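PDB 6O93: D-alanyl transferase DltD from Enterococcus faecalis, which probably takes part in the D-alanylation of lipoteichoic acid in the cell wall of this Gram-positive bacterium, acting at the membrane as a D-alanyl transferase. Local coordinates for residues Pro42-Ser47 / His88-Ala93; Pro22-Gly27 / Arg69-Gly74; Met161-Asn166 / Gln171-Ser176. One frame throughout, in Å; residues are numbered along the deposited sequence.

Overall arrangement
Interactions 1 and 2 lie in the core, their centres about 7 Å apart, and both are apolar. They meet on adjacent parallel strands, 40-44 and 69-73: Phe43 bonds by its backbone to Phe71 and Leu73, and the methyl of Met90 touches Leu73. Interaction 1 sets helix 80-90 against strand 40-44, which leads into a polar site with sodium and phosphate; interaction 2 sets helix 22-26 against strand 69-73 at the sheet margin. Interaction 3 is a surface turn between helices 158-168 and 175-195, its centre about 26 and 29 Å from those of interactions 1 and 2, and there a backbone hydrogen bond joins a small apolar touch.

Interaction 1 of 3, residues Pro42-Ser47 / His88-Ala93; sequences PFFGSS and HSMGDA. With NA (sodium ion), chain K; PO4 (phosphate ion), chain F.
Apolar contact between Met90 and the strand residues Pro42 and Phe44 is what joins the two segments, and it is made by one methyl group. Met90 CG stands beside its backbone N (chi1 -69°), and the chain then runs straight out, carrying CE from the last turn of helix 80-90 to the sheet. There CE lies 4.0 Å from Phe44 CE1 and equally near CZ, meeting the ring obliquely, while Pro42 CB is 4.4 Å from CE. Phe44 and Met90 approach from opposite directions. Leu73 of the next strand also touches the methionine, and Val35 of helix 29-36 lies against both Pro42 and Met90.

Polar and ionic contacts gather at Ser46 and Ser47, around bound ions. Ser46 OG is 2.8 Å from the sodium ion, whose site also includes Glu48 and Ser104. Phosphate O4, itself 2.9 Å from the sodium, receives Ser47 N at 3.0 Å (162° at the hydrogen) and Ser47 OG at 2.6 Å.

Ser47 OG also bonds to His349, consistent with the nucleophile of an SGNH-type Ser-His-Asp triad. The chemistry thus divides along one segment: methyl packing at Pro42 and Phe44, and at Ser46-Ser47 a site holding sodium and a phosphate that probably came from the crystallisation liquor.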
loop_
_atom_site.group_PDB
_atom_site.type_symbol
_atom_site.label_atom_id
_atom_site.label_comp_id
_atom_site.label_asym_id
_atom_site.label_seq_id
_atom_site.Cartn_x
_atom_site.Cartn_y
_atom_site.Cartn_z
ATOM N N PRO A 42 -9.317 -4.890 0.810
ATOM C CA PRO A 42 -7.855 -4.794 0.910
ATOM C C PRO A 42 -7.407 -3.340 0.954
ATOM O O PRO A 42 -7.814 -2.523 0.125
ATOM C CB PRO A 42 -7.359 -5.504 -0.355
ATOM C CG PRO A 42 -8.486 -5.380 -1.322
ATOM C CD PRO A 42 -9.743 -5.433 -0.494
ATOM N N PHE A 43 -6.573 -3.026 1.942
ATOM C CA PHE A 43 -5.929 -1.721 2.073
ATOM C C PHE A 43 -4.475 -1.898 1.652
ATOM O O PHE A 43 -3.653 -2.380 2.436
ATOM C CB PHE A 43 -6.010 -1.194 3.503
ATOM C CG PHE A 43 -7.300 -0.506 3.840
ATOM C CD1 PHE A 43 -8.515 -1.036 3.447
ATOM C CD2 PHE A 43 -7.294 0.661 4.587
ATOM C CE1 PHE A 43 -9.700 -0.404 3.775
ATOM C CE2 PHE A 43 -8.473 1.295 4.919
ATOM C CZ PHE A 43 -9.680 0.761 4.513
ATOM N N PHE A 44 -4.160 -1.509 0.419
ATOM C CA PHE A 44 -2.786 -1.543 -0.064
ATOM C C PHE A 44 -2.063 -0.280 0.388
ATOM O O PHE A 44 -2.493 0.836 0.073
ATOM C CB PHE A 44 -2.754 -1.664 -1.585
ATOM C CG PHE A 44 -3.502 -2.855 -2.118
ATOM C CD1 PHE A 44 -2.941 -4.122 -2.070
ATOM C CD2 PHE A 44 -4.765 -2.706 -2.672
ATOM C CE1 PHE A 44 -3.626 -5.219 -2.563
ATOM C CE2 PHE A 44 -5.453 -3.800 -3.169
ATOM C CZ PHE A 44 -4.884 -5.058 -3.112
ATOM N N GLY A 45 -0.970 -0.452 1.127
ATOM C CA GLY A 45 -0.197 0.674 1.614
ATOM C C GLY A 45 1.166 0.251 2.120
ATOM O O GLY A 45 1.727 -0.739 1.645
ATOM N N SER A 46 1.708 0.991 3.088
ATOM C CA SER A 46 2.995 0.643 3.676
ATOM C C SER A 46 2.965 0.881 5.185
ATOM O O SER A 46 1.986 0.514 5.844
ATOM C CB SER A 46 4.120 1.421 2.978
ATOM O OG SER A 46 3.856 2.810 2.918
ATOM N N SER A 47 4.018 1.482 5.754
ATOM C CA SER A 47 4.164 1.500 7.207
ATOM C C SER A 47 3.073 2.304 7.906
ATOM O O SER A 47 2.829 2.085 9.098
ATOM C CB SER A 47 5.538 2.052 7.596
ATOM O OG SER A 47 5.718 3.382 7.140
ATOM N N HIS A 88 -2.054 -8.970 -8.512
ATOM C CA HIS A 88 -2.152 -9.991 -9.550
ATOM C C HIS A 88 -2.379 -11.372 -8.948
ATOM O O HIS A 88 -3.150 -12.174 -9.488
ATOM C CB HIS A 88 -0.890 -9.988 -10.413
ATOM C CG HIS A 88 -0.910 -11.009 -11.507
ATOM N ND1 HIS A 88 -1.410 -10.743 -12.765
ATOM C CD2 HIS A 88 -0.508 -12.301 -11.529
ATOM C CE1 HIS A 88 -1.307 -11.825 -13.515
ATOM N NE2 HIS A 88 -0.764 -12.785 -12.789
ATOM N N SER A 89 -1.720 -11.668 -7.826
ATOM C CA SER A 89 -1.826 -12.991 -7.224
ATOM C C SER A 89 -3.209 -13.262 -6.652
ATOM O O SER A 89 -3.544 -14.424 -6.408
ATOM C CB SER A 89 -0.775 -13.157 -6.124
ATOM O OG SER A 89 -1.057 -12.321 -5.018
ATOM N N MET A 90 -4.017 -12.222 -6.432
ATOM C CA MET A 90 -5.373 -12.441 -5.941
ATOM C C MET A 90 -6.273 -13.021 -7.024
ATOM O O MET A 90 -7.259 -13.697 -6.709
ATOM C CB MET A 90 -5.957 -11.132 -5.411
ATOM C CG MET A 90 -5.297 -10.649 -4.138
ATOM S SD MET A 90 -5.968 -9.087 -3.549
ATOM C CE MET A 90 -5.089 -8.923 -1.998
ATOM N N GLY A 91 -5.954 -12.775 -8.291
ATOM C CA GLY A 91 -6.748 -13.331 -9.371
ATOM C C GLY A 91 -8.194 -12.888 -9.284
ATOM O O GLY A 91 -8.502 -11.725 -9.002
ATOM N N ASP A 92 -9.104 -13.835 -9.521
ATOM C CA ASP A 92 -10.528 -13.530 -9.493
ATOM C C ASP A 92 -11.038 -13.209 -8.094
ATOM O O ASP A 92 -12.183 -12.768 -7.962
ATOM C CB ASP A 92 -11.320 -14.701 -10.076
ATOM C CG ASP A 92 -11.056 -14.902 -11.556
ATOM O OD1 ASP A 92 -10.830 -13.897 -12.263
ATOM O OD2 ASP A 92 -11.072 -16.064 -12.013
ATOM N N ALA A 93 -10.224 -13.409 -7.053
ATOM C CA ALA A 93 -10.662 -13.079 -5.701
ATOM C C ALA A 93 -10.999 -11.598 -5.574
ATOM O O ALA A 93 -11.948 -11.227 -4.872
ATOM C CB ALA A 93 -9.582 -13.471 -4.690
HETATM NA NA NA K . 4.370 5.163 4.367
HETATM P P PO4 F . 7.476 3.342 3.721
HETATM O O1 PO4 F . 7.615 2.302 2.634
HETATM O O2 PO4 F . 7.275 4.702 3.092
HETATM O O3 PO4 F . 8.726 3.359 4.571
HETATM O O4 PO4 F . 6.290 3.012 4.594
#

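Interaction 2 of 3, residues Pro22-Gly27 / Arg69-Gly74; sequences PNVLKG and RPFLLG
At the margin of the parallel sheet, the short helix 22-26 packs against the outermost strand 69-73, and Leu25 meets Leu73 and Gly74. The two leucine side chains cross obliquely. Leu25 CG is anti to the backbone N (chi1 -174°), a torsion that swings its branched end toward the strand although the side chain does not set out that way. One branch, CD1, lies 3.7 Å from Leu73 CB and 4.0 Å from Leu73 CD2; the other, CD2, rests on the Gly74 backbone, 4.1 Å from Gly74 CA.

The preceding residue, Val24, makes a lighter touch: its CG1 comes to the edge of the Phe71 ring, near the ring plane, 4.2 Å from CE1. Ile30 and Ala34 of helix 29-36 adjoin Val24 and Phe71 respectively.

No hydrogen bond crosses between the segments, and the contact is apolar. Arg69 and Phe71 bond by their backbones to strand 40-44, and Leu72 to Ser17, while the O atom of Leu25 is bonded to Gln126. Helices covering a central parallel sheet in this way are typical of the three-layer alpha/beta/alpha fold of the SGNH hydrolase clan.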
loop_
_atom_site.group_PDB
_atom_site.type_symbol
_atom_site.label_atom_id
_atom_site.label_comp_id
_atom_site.label_asym_id
_atom_site.label_seq_id
_atom_site.Cartn_x
_atom_site.Cartn_y
_atom_site.Cartn_z
ATOM N N PRO A 22 3.958 -10.062 7.043
ATOM C CA PRO A 22 4.568 -10.178 5.708
ATOM C C PRO A 22 4.428 -11.560 5.088
ATOM O O PRO A 22 4.362 -11.665 3.857
ATOM C CB PRO A 22 6.039 -9.810 5.957
ATOM C CG PRO A 22 6.255 -10.014 7.414
ATOM C CD PRO A 22 4.947 -9.691 8.069
ATOM N N ASN A 23 4.375 -12.626 5.892
ATOM C CA ASN A 23 4.174 -13.955 5.323
ATOM C C ASN A 23 2.780 -14.104 4.726
ATOM O O ASN A 23 2.593 -14.878 3.783
ATOM C CB ASN A 23 4.416 -15.029 6.384
ATOM C CG ASN A 23 5.875 -15.144 6.769
ATOM O OD1 ASN A 23 6.763 -14.799 5.988
ATOM N ND2 ASN A 23 6.133 -15.629 7.976
ATOM N N VAL A 24 1.792 -13.380 5.259
ATOM C CA VAL A 24 0.477 -13.351 4.627
ATOM C C VAL A 24 0.523 -12.515 3.354
ATOM O O VAL A 24 -0.073 -12.879 2.333
ATOM C CB VAL A 24 -0.581 -12.818 5.611
ATOM C CG1 VAL A 24 -1.896 -12.566 4.885
ATOM C CG2 VAL A 24 -0.782 -13.795 6.759
ATOM N N LEU A 25 1.228 -11.382 3.395
ATOM C CA LEU A 25 1.357 -10.544 2.209
ATOM C C LEU A 25 2.023 -11.301 1.066
ATOM O O LEU A 25 1.633 -11.150 -0.097
ATOM C CB LEU A 25 2.151 -9.283 2.549
ATOM C CG LEU A 25 2.249 -8.230 1.444
ATOM C CD1 LEU A 25 0.880 -7.638 1.138
ATOM C CD2 LEU A 25 3.227 -7.145 1.840
ATOM N N LYS A 26 3.034 -12.117 1.376
ATOM C CA LYS A 26 3.739 -12.889 0.360
ATOM C C LYS A 26 3.013 -14.169 -0.034
ATOM O O LYS A 26 3.386 -14.785 -1.041
ATOM C CB LYS A 26 5.141 -13.260 0.849
ATOM C CG LYS A 26 6.029 -12.083 1.188
ATOM C CD LYS A 26 7.387 -12.555 1.690
ATOM C CE LYS A 26 8.047 -11.505 2.568
ATOM N NZ LYS A 26 9.490 -11.787 2.798
ATOM N N GLY A 27 2.010 -14.593 0.732
ATOM C CA GLY A 27 1.287 -15.815 0.454
ATOM C C GLY A 27 0.054 -15.572 -0.393
ATOM O O GLY A 27 -0.178 -14.481 -0.918
ATOM N N ARG A 69 -14.652 -4.987 6.634
ATOM C CA ARG A 69 -13.505 -4.738 7.485
ATOM C C ARG A 69 -12.307 -4.495 6.579
ATOM O O ARG A 69 -12.202 -5.124 5.516
ATOM C CB ARG A 69 -13.206 -5.913 8.426
ATOM C CG ARG A 69 -14.296 -6.204 9.444
ATOM C CD ARG A 69 -14.412 -5.098 10.478
ATOM N NE ARG A 69 -15.358 -5.445 11.535
ATOM C CZ ARG A 69 -16.679 -5.382 11.409
ATOM N NH1 ARG A 69 -17.228 -4.984 10.268
ATOM N NH2 ARG A 69 -17.458 -5.718 12.428
ATOM N N PRO A 70 -11.401 -3.596 6.952
ATOM C CA PRO A 70 -10.145 -3.488 6.207
ATOM C C PRO A 70 -9.312 -4.749 6.352
ATOM O O PRO A 70 -9.371 -5.450 7.366
ATOM C CB PRO A 70 -9.445 -2.285 6.853
ATOM C CG PRO A 70 -10.532 -1.523 7.540
ATOM C CD PRO A 70 -11.520 -2.552 7.985
ATOM N N PHE A 71 -8.530 -5.039 5.317
ATOM C CA PHE A 71 -7.505 -6.078 5.378
ATOM C C PHE A 71 -6.185 -5.408 5.017
ATOM O O PHE A 71 -5.912 -5.150 3.841
ATOM C CB PHE A 71 -7.820 -7.242 4.446
ATOM C CG PHE A 71 -7.079 -8.506 4.793
ATOM C CD1 PHE A 71 -5.724 -8.625 4.532
ATOM C CD2 PHE A 71 -7.737 -9.567 5.388
ATOM C CE1 PHE A 71 -5.041 -9.780 4.857
ATOM C CE2 PHE A 71 -7.059 -10.727 5.715
ATOM C CZ PHE A 71 -5.711 -10.834 5.448
ATOM N N LEU A 72 -5.376 -5.118 6.032
ATOM C CA LEU A 72 -4.166 -4.329 5.839
ATOM C C LEU A 72 -3.114 -5.151 5.101
ATOM O O LEU A 72 -2.720 -6.229 5.558
ATOM C CB LEU A 72 -3.639 -3.852 7.191
ATOM C CG LEU A 72 -4.669 -3.130 8.069
ATOM C CD1 LEU A 72 -4.035 -2.603 9.352
ATOM C CD2 LEU A 72 -5.339 -1.998 7.309
ATOM N N LEU A 73 -2.662 -4.642 3.957
ATOM C CA LEU A 73 -1.669 -5.320 3.126
ATOM C C LEU A 73 -0.530 -4.344 2.852
ATOM O O LEU A 73 -0.655 -3.452 2.006
ATOM C CB LEU A 73 -2.292 -5.823 1.830
ATOM C CG LEU A 73 -3.394 -6.872 1.996
ATOM C CD1 LEU A 73 -4.129 -7.093 0.684
ATOM C CD2 LEU A 73 -2.817 -8.181 2.507
ATOM N N GLY A 74 0.567 -4.516 3.568
ATOM C CA GLY A 74 1.747 -3.697 3.370
ATOM C C GLY A 74 2.459 -3.460 4.682
ATOM O O GLY A 74 1.965 -3.782 5.762
#

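Interaction 3 of 3, residues Met161-Asn166 / Gln171-Ser176; sequences METLAN and QLPQRS. With PO4 (phosphate ion), chain H.
A helix-loop-helix connection brings Asn166, near the end of helix 158-168, against Gln171 and the residues that lead into helix 175-195. A backbone hydrogen bond spans the segments: Gln171 N donates to Asn166 O at 2.9 Å, with 158° at the hydrogen. The donor stands above the carbonyl plane. Beside the bond, Gln171 CB approaches Asn166 CB to 4.1 Å, after which the glutamine bends at chi2 and its end leads away.

Asn166 as a residue is the most covered of the contact. Its CG sits beside the backbone N (chi1 -63°), which directs the amide at the incoming chain. There it meets Gln174, whose extended side chain crosses it at about a right angle, while the two amide planes are only 22° apart. The closest hydrocarbon of the glutamine, CG, is 3.6 Å from Asn166 ND2. In the first turn of the second helix, Gln177 OE1 accepts a weak hydrogen bond from that ND2 and another hydrogen bond from Gln174 N.

One turn back, Thr163 adds the apolar part: its methyl CG2 lies 3.7 Å from Pro173 CB and slightly farther from CG of the same ring. Its hydroxyl OG1 is bonded to Val159 O of its own helix.

Gln174 occupies the N-cap position, and next to it Arg175 N donates to phosphate O4 at 3.3 Å, with a weaker bond to O2. The ion probably comes from the crystallisation liquor. An anion held by a backbone N-H in the first turn is typical of helix N-termini, here at the surface N-terminus of helix 175-195.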
loop_
_atom_site.group_PDB
_atom_site.type_symbol
_atom_site.label_atom_id
_atom_site.label_comp_id
_atom_site.label_asym_id
_atom_site.label_seq_id
_atom_site.Cartn_x
_atom_site.Cartn_y
_atom_site.Cartn_z
ATOM N N MET A 161 15.520 -15.246 -14.591
ATOM C CA MET A 161 16.125 -14.222 -15.438
ATOM C C MET A 161 16.000 -14.583 -16.911
ATOM O O MET A 161 15.715 -13.720 -17.750
ATOM C CB MET A 161 17.594 -14.030 -15.058
ATOM C CG MET A 161 17.800 -13.275 -13.753
ATOM S SD MET A 161 17.287 -11.548 -13.862
ATOM C CE MET A 161 18.582 -10.871 -14.898
ATOM N N GLU A 162 16.210 -15.856 -17.245
ATOM C CA GLU A 162 16.075 -16.284 -18.633
ATOM C C GLU A 162 14.635 -16.144 -19.110
ATOM O O GLU A 162 14.387 -15.737 -20.251
ATOM C CB GLU A 162 16.563 -17.725 -18.776
ATOM C CG GLU A 162 18.060 -17.871 -18.550
ATOM C CD GLU A 162 18.527 -19.314 -18.523
ATOM O OE1 GLU A 162 17.718 -20.211 -18.198
ATOM O OE2 GLU A 162 19.716 -19.546 -18.826
ATOM N N THR A 163 13.672 -16.465 -18.245
ATOM C CA THR A 163 12.269 -16.309 -18.611
ATOM C C THR A 163 11.909 -14.840 -18.800
ATOM O O THR A 163 11.209 -14.483 -19.756
ATOM C CB THR A 163 11.379 -16.946 -17.544
ATOM O OG1 THR A 163 11.714 -18.333 -17.403
ATOM C CG2 THR A 163 9.905 -16.812 -17.919
ATOM N N LEU A 164 12.376 -13.970 -17.902
ATOM C CA LEU A 164 12.064 -12.550 -18.023
ATOM C C LEU A 164 12.681 -11.948 -19.276
ATOM O O LEU A 164 12.131 -10.994 -19.843
ATOM C CB LEU A 164 12.542 -11.799 -16.778
ATOM C CG LEU A 164 11.896 -12.231 -15.460
ATOM C CD1 LEU A 164 12.432 -11.401 -14.308
ATOM C CD2 LEU A 164 10.377 -12.134 -15.539
ATOM N N ALA A 165 13.818 -12.483 -19.727
ATOM C CA ALA A 165 14.418 -11.999 -20.966
ATOM C C ALA A 165 13.512 -12.275 -22.158
ATOM O O ALA A 165 13.364 -11.425 -23.044
ATOM C CB ALA A 165 15.788 -12.643 -21.174
ATOM N N ASN A 166 12.897 -13.460 -22.200
ATOM C CA ASN A 166 11.990 -13.780 -23.297
ATOM C C ASN A 166 10.753 -12.890 -23.267
ATOM O O ASN A 166 10.279 -12.444 -24.318
ATOM C CB ASN A 166 11.594 -15.254 -23.239
ATOM C CG ASN A 166 12.779 -16.183 -23.419
ATOM O OD1 ASN A 166 13.818 -15.790 -23.952
ATOM N ND2 ASN A 166 12.628 -17.426 -22.976
ATOM N N GLN A 171 8.011 -12.775 -26.037
ATOM C CA GLN A 171 7.758 -14.207 -26.086
ATOM C C GLN A 171 7.236 -14.691 -24.742
ATOM O O GLN A 171 7.660 -14.208 -23.689
ATOM C CB GLN A 171 9.031 -14.977 -26.453
ATOM C CG GLN A 171 9.583 -14.642 -27.830
ATOM C CD GLN A 171 8.641 -15.039 -28.950
ATOM O OE1 GLN A 171 7.916 -16.030 -28.846
ATOM N NE2 GLN A 171 8.642 -14.262 -30.028
ATOM N N LEU A 172 6.314 -15.649 -24.786
ATOM C CA LEU A 172 5.820 -16.270 -23.572
ATOM C C LEU A 172 6.901 -17.160 -22.963
ATOM O O LEU A 172 7.880 -17.509 -23.628
ATOM C CB LEU A 172 4.571 -17.099 -23.864
ATOM C CG LEU A 172 3.311 -16.325 -24.255
ATOM C CD1 LEU A 172 2.216 -17.283 -24.689
ATOM C CD2 LEU A 172 2.835 -15.455 -23.102
ATOM N N PRO A 173 6.749 -17.538 -21.694
ATOM C CA PRO A 173 7.711 -18.465 -21.091
ATOM C C PRO A 173 7.766 -19.773 -21.863
ATOM O O PRO A 173 6.737 -20.335 -22.245
ATOM C CB PRO A 173 7.168 -18.671 -19.672
ATOM C CG PRO A 173 6.317 -17.483 -19.409
ATOM C CD PRO A 173 5.719 -17.112 -20.732
ATOM N N GLN A 174 8.985 -20.253 -22.096
ATOM C CA GLN A 174 9.167 -21.528 -22.772
ATOM C C GLN A 174 8.554 -22.653 -21.943
ATOM O O GLN A 174 8.372 -22.540 -20.728
ATOM C CB GLN A 174 10.654 -21.795 -23.013
ATOM C CG GLN A 174 11.365 -20.689 -23.779
ATOM C CD GLN A 174 12.869 -20.881 -23.834
ATOM O OE1 GLN A 174 13.411 -21.830 -23.265
ATOM N NE2 GLN A 174 13.552 -19.978 -24.523
ATOM N N ARG A 175 8.227 -23.754 -22.623
ATOM C CA ARG A 175 7.627 -24.898 -21.945
ATOM C C ARG A 175 8.484 -25.351 -20.768
ATOM O O ARG A 175 7.975 -25.583 -19.666
ATOM C CB ARG A 175 7.423 -26.048 -22.933
ATOM C CG ARG A 175 5.969 -26.473 -23.094
ATOM C CD ARG A 175 5.800 -27.517 -24.193
ATOM N NE ARG A 175 6.266 -27.032 -25.489
ATOM C CZ ARG A 175 6.110 -27.684 -26.637
ATOM N NH1 ARG A 175 6.571 -27.156 -27.763
ATOM N NH2 ARG A 175 5.492 -28.856 -26.666
ATOM N N SER A 176 9.797 -25.476 -20.984
ATOM C CA SER A 176 10.681 -25.903 -19.905
ATOM C C SER A 176 10.727 -24.878 -18.779
ATOM O O SER A 176 10.960 -25.240 -17.619
ATOM C CB SER A 176 12.090 -26.160 -20.446
ATOM O OG SER A 176 12.661 -24.978 -20.983
HETATM P P PO4 H . 8.472 -23.336 -26.417
HETATM O O1 PO4 H . 7.707 -23.769 -27.647
HETATM O O2 PO4 H . 7.534 -22.605 -25.487
HETATM O O3 PO4 H . 9.601 -22.418 -26.824
HETATM O O4 PO4 H . 9.028 -24.553 -25.715
#